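Side-chain contact in 2-oxoadipate dioxygenase/decarboxylase (Pseudomonas putida, PDB 6W1G), which catalyses the iron(II)-dependent decarboxylation and hydroxylation of 2-oxoadipate to D-2-hydroxyglutarate, a step in lysine catabolism: residues G32-L37 and K244-K249. Sequence-based numbering, arbitrary orientation.
Sequences GTLLEL and KGIPPK
In this glyoxalase-clan fold, helix 29-48 packs against the loop that links helix 234-240 to strand 264-275, T33 and L34 meeting K244 and I246. The inner half is apolar: CD1 of L34 and CD1 of I246 meet end to end at 4.2 Å. Both residues also touch F269, and L34 reaches I237 and P229, so a branched hydrocarbon suits each buried place. The side chain of L34 lies about 7 Å from that of the iron ligand E294, which places this packing beside the metal site, occupied here by nickel. Toward the surface, the methyl of T33 takes over. With OG1 beside the backbone N (chi1 -54°), CG2 is left anti to that N and faces the lysine, 3.8 Å from CB of K244 and 4.1 Å from both CG and CD. Threonine thus offers a small apolar tip to an aliphatic stem. K244 bends at chi2 (-63°), so CB, CG and CD lie against the methyl, and again at chi4, directing NZ to a water beside the helix. E36 adds an opposite charge nearby, its OE1 5.2 Å from NZ of K244, too far for a salt bridge. No direct hydrogen bond joins the segments; the water bridges them, accepting from NZ of K244 at 2.8 Å and donating at 2.9 Å to the backbone O of T33, which also receives the helical bond from N of L37.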
ATOM      1  N   GLY A  32     -13.232 -12.103  -4.683  1.00 13.92           N
ATOM      2  CA  GLY A  32     -14.123 -11.696  -5.746  1.00 13.93           C
ATOM      3  C   GLY A  32     -15.414 -11.068  -5.244  1.00 14.07           C
ATOM      4  O   GLY A  32     -15.898 -10.075  -5.812  1.00 14.90           O
ATOM      5  N   THR A  33     -16.001 -11.646  -4.184  1.00 14.44           N
ATOM      6  CA  THR A  33     -17.165 -11.035  -3.549  1.00 15.30           C
ATOM      7  C   THR A  33     -16.844  -9.628  -3.075  1.00 14.15           C
ATOM      8  O   THR A  33     -17.640  -8.704  -3.291  1.00 15.40           O
ATOM      9  CB  THR A  33     -17.578 -11.938  -2.397  1.00 16.50           C
ATOM     10  OG1 THR A  33     -17.772 -13.262  -2.902  1.00 17.73           O
ATOM     11  CG2 THR A  33     -18.848 -11.427  -1.771  1.00 18.38           C
ATOM     12  N   LEU A  34     -15.705  -9.456  -2.418  1.00 13.51           N
ATOM     13  CA  LEU A  34     -15.310  -8.121  -1.995  1.00 13.04           C
ATOM     14  C   LEU A  34     -15.198  -7.154  -3.169  1.00 12.85           C
ATOM     15  O   LEU A  34     -15.639  -5.999  -3.093  1.00 13.32           O
ATOM     16  CB  LEU A  34     -13.981  -8.187  -1.245  1.00 13.24           C
ATOM     17  CG  LEU A  34     -13.444  -6.835  -0.774  1.00 13.96           C
ATOM     18  CD1 LEU A  34     -14.323  -6.210   0.273  1.00 15.78           C
ATOM     19  CD2 LEU A  34     -12.037  -7.015  -0.255  1.00 14.58           C
ATOM     20  N   LEU A  35     -14.583  -7.585  -4.258  1.00 13.51           N
ATOM     21  CA  LEU A  35     -14.450  -6.700  -5.407  1.00 13.74           C
ATOM     22  C   LEU A  35     -15.794  -6.228  -5.936  1.00 14.33           C
ATOM     23  O   LEU A  35     -15.937  -5.069  -6.359  1.00 14.01           O
ATOM     24  CB  LEU A  35     -13.673  -7.336  -6.548  1.00 13.28           C
ATOM     25  CG  LEU A  35     -12.209  -7.637  -6.309  1.00 14.76           C
ATOM     26  CD1 LEU A  35     -11.633  -8.165  -7.608  1.00 16.19           C
ATOM     27  CD2 LEU A  35     -11.465  -6.499  -5.808  1.00 17.44           C
ATOM     28  N   GLU A  36     -16.803  -7.113  -5.943  1.00 14.80           N
ATOM     29  CA  GLU A  36     -18.129  -6.690  -6.402  1.00 16.63           C
ATOM     30  C   GLU A  36     -18.707  -5.631  -5.474  1.00 15.09           C
ATOM     31  O   GLU A  36     -19.301  -4.651  -5.926  1.00 16.87           O
ATOM     32  CB  GLU A  36     -19.036  -7.922  -6.470  1.00 20.69           C
ATOM     33  CG  GLU A  36     -18.651  -8.890  -7.571  1.00 27.97           C
ATOM     34  CD  GLU A  36     -19.478 -10.164  -7.612  1.00 38.23           C
ATOM     35  OE1 GLU A  36     -20.127 -10.500  -6.600  1.00 40.61           O
ATOM     36  OE2 GLU A  36     -19.460 -10.835  -8.667  1.00 42.30           O
ATOM     37  N   LEU A  37     -18.506  -5.800  -4.176  1.00 15.63           N
ATOM     38  CA  LEU A  37     -18.997  -4.831  -3.207  1.00 15.77           C
ATOM     39  C   LEU A  37     -18.270  -3.499  -3.354  1.00 13.86           C
ATOM     40  O   LEU A  37     -18.885  -2.445  -3.295  1.00 14.69           O
ATOM     41  CB  LEU A  37     -18.812  -5.414  -1.823  1.00 16.85           C
ATOM     42  CG  LEU A  37     -19.411  -4.626  -0.671  1.00 20.19           C
ATOM     43  CD1 LEU A  37     -20.952  -4.503  -0.797  1.00 23.48           C
ATOM     44  CD2 LEU A  37     -19.035  -5.335   0.611  1.00 21.90           C
ATOM     45  N   LYS A 244     -22.298 -10.395   3.277  1.00 21.99           N
ATOM     46  CA  LYS A 244     -21.598 -11.225   2.302  1.00 25.02           C
ATOM     47  C   LYS A 244     -20.704 -12.284   2.943  1.00 26.65           C
ATOM     48  O   LYS A 244     -19.960 -12.944   2.234  1.00 28.26           O
ATOM     49  CB  LYS A 244     -20.791 -10.332   1.344  1.00 25.62           C
ATOM     50  CG  LYS A 244     -21.637  -9.387   0.481  1.00 28.90           C
ATOM     51  CD  LYS A 244     -22.553 -10.150  -0.450  1.00 35.72           C
ATOM     52  CE  LYS A 244     -23.492  -9.206  -1.190  1.00 40.27           C
ATOM     53  NZ  LYS A 244     -23.190  -9.166  -2.648  1.00 44.61           N
ATOM     54  N   GLY A 245     -20.768 -12.458   4.269  1.00 24.85           N
ATOM     55  CA  GLY A 245     -19.974 -13.493   4.912  1.00 25.85           C
ATOM     56  C   GLY A 245     -18.534 -13.150   5.202  1.00 24.87           C
ATOM     57  O   GLY A 245     -17.720 -14.059   5.408  1.00 25.52           O
ATOM     58  N   ILE A 246     -18.173 -11.860   5.213  1.00 23.51           N
ATOM     59  CA  ILE A 246     -16.811 -11.431   5.518  1.00 23.67           C
ATOM     60  C   ILE A 246     -16.885 -10.382   6.622  1.00 21.40           C
ATOM     61  O   ILE A 246     -16.508  -9.204   6.392  1.00 20.67           O
ATOM     62  CB  ILE A 246     -16.074 -10.977   4.242  1.00 23.86           C
ATOM     63  CG1 ILE A 246     -16.991 -10.126   3.348  1.00 23.11           C
ATOM     64  CG2 ILE A 246     -15.572 -12.213   3.481  1.00 24.11           C
ATOM     65  CD1 ILE A 246     -16.259  -9.463   2.172  1.00 25.52           C
ATOM     66  N   PRO A 247     -17.491 -10.705   7.782  1.00 21.89           N
ATOM     67  CA  PRO A 247     -17.635  -9.669   8.811  1.00 23.20           C
ATOM     68  C   PRO A 247     -16.265  -9.148   9.170  1.00 18.94           C
ATOM     69  O   PRO A 247     -15.370  -9.933   9.547  1.00 19.61           O
ATOM     70  CB  PRO A 247     -18.261 -10.407   9.997  1.00 23.28           C
ATOM     71  CG  PRO A 247     -17.957 -11.809   9.769  1.00 23.28           C
ATOM     72  CD  PRO A 247     -17.938 -12.009   8.267  1.00 22.91           C
ATOM     73  N   PRO A 248     -16.056  -7.853   9.090  1.00 20.45           N
ATOM     74  CA  PRO A 248     -14.713  -7.358   9.369  1.00 21.11           C
ATOM     75  C   PRO A 248     -14.584  -7.026  10.841  1.00 21.32           C
ATOM     76  O   PRO A 248     -15.555  -6.985  11.593  1.00 24.29           O
ATOM     77  CB  PRO A 248     -14.648  -6.070   8.561  1.00 25.32           C
ATOM     78  CG  PRO A 248     -16.056  -5.537   8.623  1.00 28.08           C
ATOM     79  CD  PRO A 248     -16.921  -6.795   8.531  1.00 22.63           C
ATOM     80  N   LYS A 249     -13.348  -6.777  11.229  1.00 22.31           N
ATOM     81  CA  LYS A 249     -13.105  -6.190  12.525  1.00 22.79           C
ATOM     82  C   LYS A 249     -13.816  -4.853  12.617  1.00 22.01           C
ATOM     83  O   LYS A 249     -13.745  -4.015  11.701  1.00 22.97           O
ATOM     84  CB  LYS A 249     -11.601  -6.023  12.696  1.00 22.68           C
ATOM     85  CG  LYS A 249     -10.803  -7.339  12.723  1.00 28.79           C
ATOM     86  CD  LYS A 249     -11.036  -8.169  13.956  1.00 36.37           C
ATOM     87  CE  LYS A 249      -9.815  -9.071  14.191  1.00 41.10           C
ATOM     88  NZ  LYS A 249     -10.189 -10.444  14.619  1.00 44.37           N
TER
HETATM   89  O   HOH W   1     -20.519  -8.819  -3.334  1.00 26.88           O